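Local coordinates for protein restriction endonuclease S subunits (Thermoanaerobacter tengcongensis, PDB 3OKG) that probably serves as the DNA-recognition subunit of a type I restriction-modification methyltransferase, in which M and S polypeptides assemble, at residues S87-F92 with V120-R125; S247-F252 with I275-P280; K203-L208 with Q380-L385; S61-I66 with A394-L399. One frame throughout, in Å; residues are numbered along the deposited sequence.

How the interactions relate
From the N terminus, 61-66 comes first, but its partner 394-399 lies near the C terminus, so interaction 4 closes a loop of 327 residues that encloses the other three. Inside it, interaction 1 closes a loop of 27 residues by pairing strands 90-93 and 118-121, and touches interaction 4 where Ile91 packs on Ile66. Interaction 3 then pairs the long helices 174-216 and 365-388, and interaction 2, an edge-strand pairing in the second specificity-domain region, nests within the span it closes. No two loops cross. Interactions 1 and 2, with centres 70 Å apart, lie on opposite sides of the chain's centre; interaction 4 fastens the 59-66 hairpin to helix 392-407.

Interaction 1: S87-F92 with V120-R125; sequences SGDVIF and VIRANR. With SO4 (sulfate ion), chain H.
Arg122 grips the carboxylate of Asp89 side-on with two nitrogens. Arg122 NE gives its hydrogen to OD1 of Asp89 at 2.7 Å, and NH2 of Arg122 gives one to Asp89 OD2 at the same length, both bonds nearly straight. The two flat groups are only 11° from coplanar, and both oxygens are approached on their syn sides. Asp89 OD2 also accepts from the backbone N of Arg86, while the remaining nitrogen, NH1 of Arg122, reaches O3 of a sulfate weakly at 3.1 Å. The bend of the arginine chain at chi3 (-58°) turns its guanidinium edge to the aspartate. A methionine in place of Arg122 would probably leave the buried Asp89 carboxylate without its countercharge.

Beside this salt bridge, strands 90-93 and 118-121 run antiparallel in a three-stranded sheet of the first DNA specificity domain, with 90-93 central. Val90 and Ile121 form a hydrogen-bonded pair: Val90 N donates to Ile121 O at 2.8 Å, and Ile121 N returns a bond of equal length to Val90 O. Ile121 O is also met by a water that bonds Gly88 O and takes the hydrogen of Ala123 N, joining three backbone groups next to the Val90-Ile121 pair. On the Val90 side of the sheet, CD1 of Ile121 rests against CB of Phe92 at 3.8 Å, and Cys137 and Val164 from neighbouring helices touch Ile121.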
loop_
_atom_site.group_PDB
_atom_site.type_symbol
_atom_site.label_atom_id
_atom_site.label_comp_id
_atom_site.label_asym_id
_atom_site.label_seq_id
_atom_site.Cartn_x
_atom_site.Cartn_y
_atom_site.Cartn_z
ATOM N N SER A 87 30.260 -1.476 18.379
ATOM C CA SER A 87 29.128 -2.359 18.556
ATOM C C SER A 87 28.127 -1.752 19.538
ATOM O O SER A 87 28.497 -1.349 20.640
ATOM C CB SER A 87 29.619 -3.700 19.135
ATOM O OG SER A 87 28.545 -4.614 19.172
ATOM N N GLY A 88 26.856 -1.724 19.161
ATOM C CA GLY A 88 25.846 -1.211 20.065
ATOM C C GLY A 88 25.573 0.275 19.933
ATOM O O GLY A 88 24.636 0.784 20.561
ATOM N N ASP A 89 26.372 0.997 19.142
ATOM C CA ASP A 89 26.077 2.423 18.964
ATOM C C ASP A 89 24.742 2.522 18.227
ATOM O O ASP A 89 24.405 1.648 17.438
ATOM C CB ASP A 89 27.110 3.140 18.082
ATOM C CG ASP A 89 28.420 3.428 18.803
ATOM O OD1 ASP A 89 28.485 3.299 20.037
ATOM O OD2 ASP A 89 29.392 3.781 18.116
ATOM N N VAL A 90 24.015 3.607 18.455
ATOM C CA VAL A 90 22.916 3.969 17.587
ATOM C C VAL A 90 23.410 5.086 16.698
ATOM O O VAL A 90 24.001 6.051 17.188
ATOM C CB VAL A 90 21.693 4.424 18.423
ATOM C CG1 VAL A 90 20.587 4.990 17.505
ATOM C CG2 VAL A 90 21.167 3.242 19.263
ATOM N N ILE A 91 23.176 4.987 15.391
ATOM C CA ILE A 91 23.517 6.106 14.519
ATOM C C ILE A 91 22.233 6.727 14.007
ATOM O O ILE A 91 21.325 6.040 13.583
ATOM C CB ILE A 91 24.440 5.675 13.355
ATOM C CG1 ILE A 91 23.835 4.466 12.633
ATOM C CG2 ILE A 91 25.781 5.219 13.920
ATOM C CD1 ILE A 91 24.602 4.082 11.326
ATOM N N PHE A 92 22.175 8.048 14.040
ATOM C CA PHE A 92 20.927 8.779 13.831
ATOM C C PHE A 92 21.215 9.907 12.826
ATOM O O PHE A 92 21.978 10.819 13.135
ATOM C CB PHE A 92 20.532 9.390 15.190
ATOM C CG PHE A 92 19.275 10.216 15.145
ATOM C CD1 PHE A 92 18.075 9.698 15.605
ATOM C CD2 PHE A 92 19.307 11.530 14.663
ATOM C CE1 PHE A 92 16.922 10.458 15.577
ATOM C CE2 PHE A 92 18.160 12.293 14.634
ATOM C CZ PHE A 92 16.962 11.759 15.088
ATOM N N VAL A 120 26.287 10.005 16.613
ATOM C CA VAL A 120 26.638 8.674 17.167
ATOM C C VAL A 120 26.248 8.636 18.650
ATOM O O VAL A 120 26.747 9.402 19.443
ATOM C CB VAL A 120 28.142 8.316 16.974
ATOM C CG1 VAL A 120 28.443 6.953 17.599
ATOM C CG2 VAL A 120 28.508 8.232 15.463
ATOM N N ILE A 121 25.315 7.758 18.982
ATOM C CA ILE A 121 24.704 7.700 20.291
ATOM C C ILE A 121 25.163 6.402 20.948
ATOM O O ILE A 121 24.637 5.329 20.637
ATOM C CB ILE A 121 23.155 7.704 20.122
ATOM C CG1 ILE A 121 22.683 9.087 19.632
ATOM C CG2 ILE A 121 22.460 7.269 21.398
ATOM C CD1 ILE A 121 21.313 9.035 18.875
ATOM N N ARG A 122 26.147 6.521 21.842
ATOM C CA ARG A 122 26.804 5.392 22.485
ATOM C C ARG A 122 26.337 5.234 23.912
ATOM O O ARG A 122 26.648 6.080 24.763
ATOM C CB ARG A 122 28.323 5.609 22.456
ATOM C CG ARG A 122 29.153 4.448 23.048
ATOM C CD ARG A 122 30.618 4.546 22.590
ATOM N NE ARG A 122 30.680 4.523 21.120
ATOM C CZ ARG A 122 31.705 4.973 20.402
ATOM N NH1 ARG A 122 32.785 5.467 21.011
ATOM N NH2 ARG A 122 31.652 4.924 19.079
ATOM N N ALA A 123 25.592 4.160 24.190
ATOM C CA ALA A 123 24.938 4.035 25.487
ATOM C C ALA A 123 25.951 3.926 26.589
ATOM O O ALA A 123 26.895 3.148 26.483
ATOM C CB ALA A 123 24.041 2.804 25.526
ATOM N N ASN A 124 25.751 4.689 27.650
ATOM C CA ASN A 124 26.452 4.435 28.899
ATOM C C ASN A 124 25.680 3.301 29.560
ATOM O O ASN A 124 24.562 3.499 30.052
ATOM C CB ASN A 124 26.445 5.680 29.795
ATOM C CG ASN A 124 27.162 5.446 31.134
ATOM O OD1 ASN A 124 27.402 4.311 31.520
ATOM N ND2 ASN A 124 27.483 6.536 31.836
ATOM N N ARG A 125 26.270 2.111 29.562
ATOM C CA ARG A 125 25.572 0.899 29.992
ATOM C C ARG A 125 25.201 0.877 31.462
ATOM O O ARG A 125 24.444 0.008 31.903
ATOM C CB ARG A 125 26.421 -0.333 29.672
ATOM C CG ARG A 125 26.864 -0.369 28.216
ATOM C CD ARG A 125 25.693 -0.724 27.341
ATOM N NE ARG A 125 24.950 -1.863 27.890
ATOM C CZ ARG A 125 25.140 -3.136 27.542
ATOM N NH1 ARG A 125 26.055 -3.456 26.635
ATOM N NH2 ARG A 125 24.420 -4.093 28.112
HETATM S S SO4 H . 36.542 5.016 20.855
HETATM O O1 SO4 H . 37.944 5.074 21.268
HETATM O O2 SO4 H . 35.965 3.755 21.320
HETATM O O3 SO4 H . 35.811 6.144 21.446
HETATM O O4 SO4 H . 36.448 5.082 19.395
HETATM O O HOH W 1 23.985 3.004 22.087
#

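Interaction 2: S247-F252 with I275-P280; sequences SSTYNF and IWCSAP
Backbone hydrogen bonds pair Asn251 with Trp276 in both directions. Trp276 N donates to Asn251 O at 2.9 Å, almost in line with the carbonyl, whereas Asn251 N reaches Trp276 O from above the carbonyl plane at 3.1 Å. Beyond the paired strands, Thr249 O takes two hydrogens from one residue: Ser278 N at 2.7 Å and Ser278 OG at 3.1 Å, the hydroxyl lying in the carbonyl plane on a lone pair. Close CA-H...O contacts line the non-hydrogen-bonded pair, with Tyr250 CA 3.0 Å from Trp276 O and Cys277 CA facing Thr249 O.

Among the apolar contacts, Ile275 meets two aromatic side chains. Its CG1, anti to the backbone N (chi1 -167°), lies over one face of the Phe252 ring in a CH-pi contact, 4.1 Å from the centroid, and Ile275 CD1 packs on Tyr250 CB at 3.5 Å. Cys277 CB touches the Tyr250 ring obliquely.

The sulfur of Cys277 accepts a hydrogen bond from Ala279 N, spanning Ser278, and Cys277 SG lies 4.1 Å from Thr249 CB. An alanine in place of Cys277 would probably leave that N-H without its acceptor and open a gap beside Thr249.

Strand 250-251 is an edge strand of a five-stranded sheet in the second specificity domain. Main-chain bonds set its register there, while apolar packing is confined largely to Ile275 and its two aromatic neighbours.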
loop_
_atom_site.group_PDB
_atom_site.type_symbol
_atom_site.label_atom_id
_atom_site.label_comp_id
_atom_site.label_asym_id
_atom_site.label_seq_id
_atom_site.Cartn_x
_atom_site.Cartn_y
_atom_site.Cartn_z
ATOM N N SER A 247 -22.806 15.710 -33.825
ATOM C CA SER A 247 -22.009 16.665 -33.082
ATOM C C SER A 247 -22.964 17.832 -32.923
ATOM O O SER A 247 -23.948 17.945 -33.654
ATOM C CB SER A 247 -20.680 16.925 -33.788
ATOM O OG SER A 247 -19.624 17.064 -32.854
ATOM N N SER A 248 -22.679 18.690 -31.957
ATOM C CA SER A 248 -23.579 19.801 -31.645
ATOM C C SER A 248 -24.900 19.477 -30.927
ATOM O O SER A 248 -25.806 20.309 -30.904
ATOM C CB SER A 248 -23.869 20.555 -32.947
ATOM O OG SER A 248 -24.962 19.977 -33.637
ATOM N N THR A 249 -25.015 18.286 -30.340
ATOM C CA THR A 249 -26.214 17.932 -29.583
ATOM C C THR A 249 -25.716 17.641 -28.175
ATOM O O THR A 249 -26.513 17.389 -27.268
ATOM C CB THR A 249 -27.007 16.702 -30.077
ATOM O OG1 THR A 249 -26.169 15.544 -30.033
ATOM C CG2 THR A 249 -27.481 16.916 -31.503
ATOM N N TYR A 250 -24.398 17.685 -28.007
ATOM C CA TYR A 250 -23.767 17.657 -26.684
ATOM C C TYR A 250 -23.859 19.007 -25.977
ATOM O O TYR A 250 -23.675 20.059 -26.597
ATOM C CB TYR A 250 -22.300 17.274 -26.793
ATOM C CG TYR A 250 -22.046 16.045 -27.616
ATOM C CD1 TYR A 250 -22.679 14.839 -27.321
ATOM C CD2 TYR A 250 -21.160 16.080 -28.686
ATOM C CE1 TYR A 250 -22.440 13.701 -28.085
ATOM C CE2 TYR A 250 -20.912 14.952 -29.448
ATOM C CZ TYR A 250 -21.552 13.766 -29.146
ATOM O OH TYR A 250 -21.300 12.649 -29.914
ATOM N N ASN A 251 -24.120 18.955 -24.674
ATOM C CA ASN A 251 -24.253 20.139 -23.831
ATOM C C ASN A 251 -23.928 19.788 -22.383
ATOM O O ASN A 251 -23.832 18.607 -22.030
ATOM C CB ASN A 251 -25.684 20.649 -23.878
ATOM C CG ASN A 251 -26.674 19.627 -23.357
ATOM O OD1 ASN A 251 -27.154 18.771 -24.109
ATOM N ND2 ASN A 251 -26.983 19.705 -22.062
ATOM N N PHE A 252 -23.775 20.810 -21.544
ATOM C CA PHE A 252 -23.607 20.601 -20.108
ATOM C C PHE A 252 -24.746 21.242 -19.352
ATOM O O PHE A 252 -24.596 21.595 -18.181
ATOM C CB PHE A 252 -22.275 21.164 -19.615
ATOM C CG PHE A 252 -21.083 20.516 -20.251
ATOM C CD1 PHE A 252 -20.486 19.409 -19.670
ATOM C CD2 PHE A 252 -20.573 20.999 -21.441
ATOM C CE1 PHE A 252 -19.391 18.801 -20.266
ATOM C CE2 PHE A 252 -19.477 20.398 -22.042
ATOM C CZ PHE A 252 -18.883 19.296 -21.453
ATOM N N ILE A 275 -21.061 14.715 -19.738
ATOM C CA ILE A 275 -21.620 15.492 -20.841
ATOM C C ILE A 275 -22.952 14.880 -21.282
ATOM O O ILE A 275 -23.135 13.658 -21.234
ATOM C CB ILE A 275 -20.624 15.555 -22.024
ATOM C CG1 ILE A 275 -21.029 16.609 -23.056
ATOM C CG2 ILE A 275 -20.477 14.204 -22.690
ATOM C CD1 ILE A 275 -20.053 16.677 -24.216
ATOM N N TRP A 276 -23.887 15.736 -21.684
ATOM C CA TRP A 276 -25.218 15.301 -22.093
ATOM C C TRP A 276 -25.384 15.309 -23.611
ATOM O O TRP A 276 -24.585 15.914 -24.329
ATOM C CB TRP A 276 -26.277 16.210 -21.494
ATOM C CG TRP A 276 -26.787 15.800 -20.174
ATOM C CD1 TRP A 276 -28.088 15.530 -19.849
ATOM C CD2 TRP A 276 -26.027 15.632 -18.971
ATOM N NE1 TRP A 276 -28.183 15.195 -18.517
ATOM C CE2 TRP A 276 -26.932 15.252 -17.957
ATOM C CE3 TRP A 276 -24.669 15.758 -18.656
ATOM C CZ2 TRP A 276 -26.523 15.000 -16.651
ATOM C CZ3 TRP A 276 -24.266 15.509 -17.359
ATOM C CH2 TRP A 276 -25.190 15.136 -16.371
ATOM N N CYS A 277 -26.434 14.643 -24.089
ATOM C CA CYS A 277 -26.807 14.686 -25.505
ATOM C C CYS A 277 -28.289 14.982 -25.628
ATOM O O CYS A 277 -29.124 14.209 -25.165
ATOM C CB CYS A 277 -26.469 13.377 -26.222
ATOM S SG CYS A 277 -27.190 13.236 -27.905
ATOM N N SER A 278 -28.616 16.116 -26.245
ATOM C CA SER A 278 -30.000 16.562 -26.352
ATOM C C SER A 278 -30.802 15.717 -27.360
ATOM O O SER A 278 -32.007 15.916 -27.534
ATOM C CB SER A 278 -30.033 18.035 -26.779
ATOM O OG SER A 278 -29.372 18.178 -28.026
ATOM N N ALA A 279 -30.131 14.778 -28.026
ATOM C CA ALA A 279 -30.787 13.955 -29.043
ATOM C C ALA A 279 -30.505 12.467 -28.853
ATOM O O ALA A 279 -29.940 11.832 -29.740
ATOM C CB ALA A 279 -30.357 14.392 -30.449
ATOM N N PRO A 280 -30.914 11.912 -27.703
ATOM C CA PRO A 280 -30.620 10.528 -27.303
ATOM C C PRO A 280 -31.013 9.508 -28.368
ATOM O O PRO A 280 -32.201 9.311 -28.611
ATOM C CB PRO A 280 -31.510 10.324 -26.073
ATOM C CG PRO A 280 -31.819 11.683 -25.577
ATOM C CD PRO A 280 -31.832 12.579 -26.764
#

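Interaction 3: K203-L208 with Q380-L385; sequences KDTELL and QQVAAL
Thr205 and Val382 have the closest CA atoms across the two segments, and the threonine gives up the most surface. Its CG2, anti to the backbone N while OG1 stands at chi1 -56°, meets Val382 CG2, with Thr205 CG2 and Val382 CG2 3.7 Å apart. The same Thr205 methyl also touches CB of Gln381 at 4.1 Å. The other branch, OG1 of Thr205, lies 3.3 Å from Leu385 CD1, but its hydrogen-bonding partner is the carbonyl oxygen of Ala201, one turn back in its own helix.

Helices 174-216 and 365-388 run antiparallel here, their local axes 9.3 Å apart at 151°, consistent with the antiparallel coiled coil that joins the two specificity domains in S subunits. Segment 380-385 lies within a predicted coiled coil, and 203-208 overlaps the end of another.

Val382 uses its second methyl, CG1, against Glu206 CG at 4.2 Å, so it meets the aliphatic part of a charged side chain as well as the threonine. Leu385 comes in across Thr205 with CD1, 3.6 Å from Thr205 CB, and touches Arg198, Ala201 and Gln202 earlier in helix 174-216.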
loop_
_atom_site.group_PDB
_atom_site.type_symbol
_atom_site.label_atom_id
_atom_site.label_comp_id
_atom_site.label_asym_id
_atom_site.label_seq_id
_atom_site.Cartn_x
_atom_site.Cartn_y
_atom_site.Cartn_z
ATOM N N LYS A 203 -3.540 -14.619 -2.604
ATOM C CA LYS A 203 -3.293 -15.630 -3.632
ATOM C C LYS A 203 -4.336 -16.774 -3.659
ATOM O O LYS A 203 -4.831 -17.168 -4.723
ATOM C CB LYS A 203 -1.881 -16.196 -3.493
ATOM C CG LYS A 203 -1.535 -17.233 -4.540
ATOM C CD LYS A 203 -0.100 -17.723 -4.399
ATOM C CE LYS A 203 0.029 -18.771 -3.300
ATOM N NZ LYS A 203 -0.235 -18.216 -1.937
ATOM N N ASP A 204 -4.671 -17.314 -2.494
ATOM C CA ASP A 204 -5.599 -18.439 -2.423
ATOM C C ASP A 204 -7.027 -18.005 -2.723
ATOM O O ASP A 204 -7.828 -18.778 -3.262
ATOM C CB ASP A 204 -5.542 -19.108 -1.048
ATOM C CG ASP A 204 -4.175 -19.702 -0.757
ATOM O OD1 ASP A 204 -3.449 -20.013 -1.724
ATOM O OD2 ASP A 204 -3.829 -19.854 0.430
ATOM N N THR A 205 -7.358 -16.776 -2.361
ATOM C CA THR A 205 -8.714 -16.301 -2.581
ATOM C C THR A 205 -8.931 -16.003 -4.077
ATOM O O THR A 205 -9.989 -16.314 -4.632
ATOM C CB THR A 205 -9.047 -15.092 -1.679
ATOM O OG1 THR A 205 -8.832 -15.464 -0.312
ATOM C CG2 THR A 205 -10.502 -14.689 -1.826
ATOM N N GLU A 206 -7.921 -15.438 -4.731
ATOM C CA GLU A 206 -7.996 -15.199 -6.172
ATOM C C GLU A 206 -8.191 -16.518 -6.912
ATOM O O GLU A 206 -8.997 -16.611 -7.837
ATOM C CB GLU A 206 -6.747 -14.476 -6.660
ATOM C CG GLU A 206 -6.758 -12.994 -6.317
ATOM C CD GLU A 206 -5.458 -12.301 -6.676
ATOM O OE1 GLU A 206 -4.590 -12.946 -7.308
ATOM O OE2 GLU A 206 -5.305 -11.112 -6.327
ATOM N N LEU A 207 -7.454 -17.538 -6.486
ATOM C CA LEU A 207 -7.535 -18.860 -7.088
ATOM C C LEU A 207 -8.937 -19.451 -6.908
ATOM O O LEU A 207 -9.515 -20.050 -7.827
ATOM C CB LEU A 207 -6.476 -19.771 -6.463
ATOM C CG LEU A 207 -5.754 -20.739 -7.393
ATOM C CD1 LEU A 207 -4.485 -21.269 -6.725
ATOM C CD2 LEU A 207 -6.684 -21.865 -7.789
ATOM N N LEU A 208 -9.481 -19.274 -5.716
ATOM C CA LEU A 208 -10.857 -19.659 -5.435
ATOM C C LEU A 208 -11.863 -19.035 -6.419
ATOM O O LEU A 208 -12.774 -19.716 -6.905
ATOM C CB LEU A 208 -11.227 -19.262 -4.006
ATOM C CG LEU A 208 -12.663 -19.575 -3.589
ATOM C CD1 LEU A 208 -13.061 -21.001 -3.992
ATOM C CD2 LEU A 208 -12.852 -19.359 -2.103
ATOM N N GLN A 380 -16.088 -9.968 -2.997
ATOM C CA GLN A 380 -15.894 -8.955 -1.964
ATOM C C GLN A 380 -14.642 -9.238 -1.158
ATOM O O GLN A 380 -13.984 -8.316 -0.671
ATOM C CB GLN A 380 -17.103 -8.887 -1.032
ATOM C CG GLN A 380 -18.342 -8.335 -1.697
ATOM C CD GLN A 380 -19.603 -8.740 -0.967
ATOM O OE1 GLN A 380 -19.541 -9.308 0.128
ATOM N NE2 GLN A 380 -20.759 -8.459 -1.573
ATOM N N GLN A 381 -14.310 -10.516 -1.014
ATOM C CA GLN A 381 -13.162 -10.893 -0.187
ATOM C C GLN A 381 -11.876 -10.584 -0.934
ATOM O O GLN A 381 -10.952 -10.025 -0.365
ATOM C CB GLN A 381 -13.246 -12.371 0.246
ATOM C CG GLN A 381 -14.415 -12.642 1.191
ATOM C CD GLN A 381 -14.693 -14.125 1.324
ATOM O OE1 GLN A 381 -14.287 -14.909 0.469
ATOM N NE2 GLN A 381 -15.384 -14.519 2.391
ATOM N N VAL A 382 -11.835 -10.920 -2.223
ATOM C CA VAL A 382 -10.700 -10.591 -3.081
ATOM C C VAL A 382 -10.417 -9.088 -3.068
ATOM O O VAL A 382 -9.268 -8.654 -2.958
ATOM C CB VAL A 382 -11.004 -10.977 -4.557
ATOM C CG1 VAL A 382 -9.960 -10.372 -5.500
ATOM C CG2 VAL A 382 -11.045 -12.466 -4.702
ATOM N N ALA A 383 -11.474 -8.302 -3.216
ATOM C CA ALA A 383 -11.356 -6.846 -3.223
ATOM C C ALA A 383 -10.801 -6.331 -1.900
ATOM O O ALA A 383 -9.887 -5.520 -1.891
ATOM C CB ALA A 383 -12.700 -6.197 -3.512
ATOM N N ALA A 384 -11.361 -6.811 -0.794
ATOM C CA ALA A 384 -10.896 -6.418 0.533
ATOM C C ALA A 384 -9.420 -6.769 0.739
ATOM O O ALA A 384 -8.641 -5.964 1.259
ATOM C CB ALA A 384 -11.749 -7.048 1.618
ATOM N N LEU A 385 -9.036 -7.969 0.333
ATOM C CA LEU A 385 -7.670 -8.443 0.553
ATOM C C LEU A 385 -6.675 -7.596 -0.244
ATOM O O LEU A 385 -5.537 -7.353 0.181
ATOM C CB LEU A 385 -7.547 -9.904 0.138
ATOM C CG LEU A 385 -8.076 -10.927 1.151
ATOM C CD1 LEU A 385 -8.226 -12.294 0.477
ATOM C CD2 LEU A 385 -7.126 -10.997 2.335
#

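Interaction 4: S61-I66 with A394-L399; sequences STVGKI and AELKRL
Lys397 reaches from helix 392-407 toward the turn at Ser61 and Thr62, and its course carries much of the contact. The torsion at CB (chi1 -83°) sets CG anti to the carbonyl carbon, and from there the chain runs out fully extended. Lys397 CG passes Thr62 O at 4.0 Å. Lys397 CE then lies beside the turn, 3.3 Å from Ser61 O and 3.9 Å from Thr62 CA. At the tip, NZ of Lys397 donates to Ser61 OG at 3.1 Å. The same ammonium group forms a salt bridge with Glu393 and a hydrogen bond to Leu99 O, so NZ has three oxygen partners.

The turn belongs to the hairpin of strands 59-60 and 65-66 in the first specificity domain, where Gly64 and Lys65 both face Asp60 in a G1 beta bulge. The contact thus joins that hairpin to a helix from the far end of the chain, in a region predicted to be coiled coil.

Next to the lysine, Thr62 CG2 presses on Leu396 at two points, 3.5 Å from Leu396 CD1 and equally near CB, the first tighter than usual van der Waals contact. Val63 CG1 approaches the same Leu396 CD1 more loosely, at 4.4 Å. Leu396 is buried, with Val191, Arg192 and Arg195 of helix 174-216 also packing against it, while Glu395 of the same helical turn forms a salt bridge with Arg195.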
loop_
_atom_site.group_PDB
_atom_site.type_symbol
_atom_site.label_atom_id
_atom_site.label_comp_id
_atom_site.label_asym_id
_atom_site.label_seq_id
_atom_site.Cartn_x
_atom_site.Cartn_y
_atom_site.Cartn_z
ATOM N N SER A 61 15.641 2.296 6.031
ATOM C CA SER A 61 15.003 3.190 7.013
ATOM C C SER A 61 13.685 2.604 7.492
ATOM O O SER A 61 13.150 3.018 8.517
ATOM C CB SER A 61 14.741 4.583 6.416
ATOM O OG SER A 61 13.774 4.508 5.379
ATOM N N THR A 62 13.146 1.657 6.725
ATOM C CA THR A 62 11.873 1.042 7.117
ATOM C C THR A 62 11.932 0.292 8.442
ATOM O O THR A 62 11.001 0.368 9.245
ATOM C CB THR A 62 11.318 0.159 6.006
ATOM O OG1 THR A 62 11.095 0.972 4.847
ATOM C CG2 THR A 62 10.001 -0.497 6.442
ATOM N N VAL A 63 13.022 -0.425 8.690
ATOM C CA VAL A 63 13.170 -1.101 9.970
ATOM C C VAL A 63 14.369 -0.594 10.752
ATOM O O VAL A 63 14.564 -0.983 11.892
ATOM C CB VAL A 63 13.303 -2.601 9.803
ATOM C CG1 VAL A 63 12.021 -3.163 9.194
ATOM C CG2 VAL A 63 14.502 -2.899 8.916
ATOM N N GLY A 64 15.147 0.294 10.149
ATOM C CA GLY A 64 16.270 0.873 10.847
ATOM C C GLY A 64 17.422 -0.105 10.963
ATOM O O GLY A 64 17.888 -0.389 12.061
ATOM N N LYS A 65 17.875 -0.645 9.828
ATOM C CA LYS A 65 18.943 -1.664 9.891
ATOM C C LYS A 65 20.051 -1.301 8.907
ATOM O O LYS A 65 19.770 -0.805 7.822
ATOM C CB LYS A 65 18.378 -3.053 9.592
ATOM C CG LYS A 65 19.393 -4.207 9.702
ATOM C CD LYS A 65 18.735 -5.536 9.247
ATOM C CE LYS A 65 19.649 -6.720 9.503
ATOM N NZ LYS A 65 20.056 -6.837 10.954
ATOM N N ILE A 66 21.306 -1.501 9.304
ATOM C CA ILE A 66 22.405 -1.269 8.377
ATOM C C ILE A 66 22.451 -2.511 7.461
ATOM O O ILE A 66 22.784 -3.598 7.916
ATOM C CB ILE A 66 23.713 -1.128 9.110
ATOM C CG1 ILE A 66 23.713 0.152 9.984
ATOM C CG2 ILE A 66 24.892 -1.041 8.108
ATOM C CD1 ILE A 66 24.756 0.091 11.069
ATOM N N ALA A 394 5.193 2.423 4.377
ATOM C CA ALA A 394 4.235 3.135 5.238
ATOM C C ALA A 394 3.654 2.263 6.348
ATOM O O ALA A 394 3.620 2.652 7.519
ATOM C CB ALA A 394 3.120 3.733 4.402
ATOM N N GLU A 395 3.189 1.074 6.005
ATOM C CA GLU A 395 2.609 0.247 7.048
ATOM C C GLU A 395 3.655 -0.008 8.139
ATOM O O GLU A 395 3.376 0.130 9.328
ATOM C CB GLU A 395 2.056 -1.080 6.508
ATOM C CG GLU A 395 0.798 -1.527 7.242
ATOM C CD GLU A 395 0.593 -3.042 7.289
ATOM O OE1 GLU A 395 -0.434 -3.448 7.868
ATOM O OE2 GLU A 395 1.435 -3.829 6.778
ATOM N N LEU A 396 4.862 -0.380 7.747
ATOM C CA LEU A 396 5.820 -0.717 8.750
ATOM C C LEU A 396 6.173 0.523 9.600
ATOM O O LEU A 396 6.212 0.420 10.802
ATOM C CB LEU A 396 7.062 -1.398 8.154
ATOM C CG LEU A 396 6.830 -2.682 7.325
ATOM C CD1 LEU A 396 8.166 -3.380 7.075
ATOM C CD2 LEU A 396 5.855 -3.638 8.024
ATOM N N LYS A 397 6.417 1.681 8.985
ATOM C CA LYS A 397 6.894 2.813 9.771
ATOM C C LYS A 397 5.822 3.341 10.735
ATOM O O LYS A 397 6.108 3.682 11.877
ATOM C CB LYS A 397 7.426 3.915 8.852
ATOM C CG LYS A 397 8.879 3.696 8.407
ATOM C CD LYS A 397 9.268 4.786 7.389
ATOM C CE LYS A 397 10.754 4.790 7.094
ATOM N NZ LYS A 397 11.105 5.912 6.192
ATOM N N ARG A 398 4.583 3.417 10.274
ATOM C CA ARG A 398 3.518 3.970 11.116
ATOM C C ARG A 398 2.993 2.985 12.178
ATOM O O ARG A 398 2.580 3.387 13.279
ATOM C CB ARG A 398 2.375 4.490 10.247
ATOM C CG ARG A 398 2.818 5.639 9.303
ATOM C CD ARG A 398 3.593 6.774 10.018
ATOM N NE ARG A 398 2.890 7.259 11.203
ATOM C CZ ARG A 398 3.440 8.025 12.144
ATOM N NH1 ARG A 398 4.695 8.438 12.018
ATOM N NH2 ARG A 398 2.721 8.401 13.197
ATOM N N LEU A 399 2.976 1.703 11.843
ATOM C CA LEU A 399 2.657 0.709 12.860
ATOM C C LEU A 399 3.766 0.645 13.888
ATOM O O LEU A 399 3.504 0.461 15.073
ATOM C CB LEU A 399 2.468 -0.689 12.256
ATOM C CG LEU A 399 1.352 -0.904 11.232
ATOM C CD1 LEU A 399 1.086 -2.421 11.050
ATOM C CD2 LEU A 399 0.096 -0.186 11.576
#